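Local coordinates for PCF11 protein (Saccharomyces cerevisiae, PDB 1SZ9) that binds the carboxy-terminal domain of RNA polymerase II through its CTD-interacting domain and probably thereby links transcription to processing of mRNA 3' ends, at residues A[29-34]-A[67-72]. Residues are numbered along the deposited sequence; the frame is centred on the assembly and turned at random.
Sequences TLTKLA and LDSICK
Ile-70 lies against the backbone of helix 24-36: its CG1 is 3.9 Å from Thr-31 CA and just as far from Ala-34 CB. The same Ala-34 methyl is met by the isoleucine's CG2 at 4.0 Å and by its CD1 at 4.1 Å, so CG1, CG2 and CD1 all gather on Ala-34 while CG1 also rests on Thr-31. This is the tight, apolar part, and here the CA atoms of Thr-31 and Ile-70 are 4.9 Å apart. The axes of segments 29-34 and 67-72 approach to 8.9 Å. They cross at -43°. Beside this packing the contact turns polar and looser, at an edge where Ser-69 is partly exposed. A chi1 of 180° swings Ser-69 OG opposite its own backbone N and out to Thr-31 OG1; the two hydroxyl oxygens sit 2.7 Å apart, a probable hydrogen bond. Thr-31 OG1 is also bonded to Ile-27 O within its own helix. A valine in place of Thr-31 would nearly keep the shape but would probably leave Ser-69 OG without its partner across the contact and Ile-27 O without the bond from this side chain. In this all-helical CTD-interacting domain, Ile-70 also touches Ile-48 of helix 41-54 and Tyr-78 of helix 78-83, and Leu-30 packs on helix 3-16, tying the pair into the helical stack.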
# COMPACT_ATOMS: atom_id res chain seq x y z
N THR A 29 8.42 -9.58 6.45
CA THR A 29 9.32 -10.29 5.54
C THR A 29 9.29 -9.64 4.16
O THR A 29 10.33 -9.49 3.52
CB THR A 29 8.98 -11.80 5.47
OG1 THR A 29 9.23 -12.39 6.76
CG2 THR A 29 9.83 -12.51 4.42
N LEU A 30 8.10 -9.24 3.70
CA LEU A 30 8.00 -8.56 2.40
C LEU A 30 8.74 -7.20 2.45
O LEU A 30 9.34 -6.78 1.46
CB LEU A 30 6.53 -8.33 2.03
CG LEU A 30 5.68 -9.56 1.64
CD1 LEU A 30 4.19 -9.16 1.50
CD2 LEU A 30 6.23 -10.15 0.32
N THR A 31 8.70 -6.53 3.61
CA THR A 31 9.36 -5.23 3.78
C THR A 31 10.89 -5.41 3.72
O THR A 31 11.59 -4.60 3.13
CB THR A 31 8.95 -4.60 5.14
OG1 THR A 31 7.52 -4.51 5.20
CG2 THR A 31 9.56 -3.19 5.31
N LYS A 32 11.39 -6.48 4.34
CA LYS A 32 12.82 -6.76 4.34
C LYS A 32 13.28 -7.11 2.92
O LYS A 32 14.35 -6.69 2.49
CB LYS A 32 13.13 -7.92 5.30
CG LYS A 32 12.96 -7.57 6.77
CD LYS A 32 12.95 -8.83 7.65
CE LYS A 32 14.27 -9.58 7.56
NZ LYS A 32 14.30 -10.75 8.46
N LEU A 33 12.47 -7.86 2.18
CA LEU A 33 12.81 -8.19 0.79
C LEU A 33 12.87 -6.89 -0.05
O LEU A 33 13.71 -6.74 -0.94
CB LEU A 33 11.76 -9.14 0.19
CG LEU A 33 11.85 -10.63 0.55
CD1 LEU A 33 10.62 -11.39 0.04
CD2 LEU A 33 13.13 -11.23 -0.07
N ALA A 34 11.96 -5.96 0.24
CA ALA A 34 11.91 -4.70 -0.49
C ALA A 34 13.14 -3.83 -0.16
O ALA A 34 13.67 -3.14 -1.01
CB ALA A 34 10.61 -3.96 -0.17
N LEU A 67 2.00 -2.51 1.37
CA LEU A 67 2.40 -1.29 0.68
C LEU A 67 2.79 -0.22 1.72
O LEU A 67 3.81 0.46 1.60
CB LEU A 67 1.22 -0.77 -0.17
CG LEU A 67 1.37 0.49 -1.03
CD1 LEU A 67 0.30 0.49 -2.13
CD2 LEU A 67 1.25 1.76 -0.17
N ASP A 68 1.95 -0.09 2.75
CA ASP A 68 2.17 0.87 3.83
C ASP A 68 3.49 0.60 4.57
O ASP A 68 4.27 1.52 4.80
CB ASP A 68 1.01 0.77 4.83
CG ASP A 68 1.12 1.78 5.96
OD1 ASP A 68 0.81 2.96 5.75
OD2 ASP A 68 1.53 1.38 7.06
N SER A 69 3.73 -0.65 4.94
CA SER A 69 4.95 -1.02 5.67
C SER A 69 6.20 -0.73 4.84
O SER A 69 7.16 -0.12 5.32
CB SER A 69 4.89 -2.50 6.09
OG SER A 69 6.06 -2.89 6.80
N ILE A 70 6.18 -1.14 3.58
CA ILE A 70 7.31 -0.89 2.69
C ILE A 70 7.60 0.61 2.55
O ILE A 70 8.75 1.05 2.63
CB ILE A 70 7.04 -1.53 1.30
CG1 ILE A 70 7.18 -3.06 1.42
CG2 ILE A 70 7.99 -0.94 0.24
CD1 ILE A 70 6.56 -3.82 0.25
N CYS A 71 6.56 1.42 2.35
CA CYS A 71 6.77 2.85 2.22
C CYS A 71 7.26 3.53 3.50
O CYS A 71 8.16 4.36 3.46
CB CYS A 71 5.50 3.53 1.73
SG CYS A 71 5.13 3.12 0.02
N LYS A 72 6.65 3.19 4.62
CA LYS A 72 7.03 3.78 5.91
C LYS A 72 8.40 3.34 6.44
O LYS A 72 9.09 4.12 7.10
CB LYS A 72 5.99 3.45 6.97
CG LYS A 72 4.78 4.37 6.96
CD LYS A 72 3.79 3.96 8.03
CE LYS A 72 2.61 4.93 8.10
NZ LYS A 72 1.59 4.37 9.02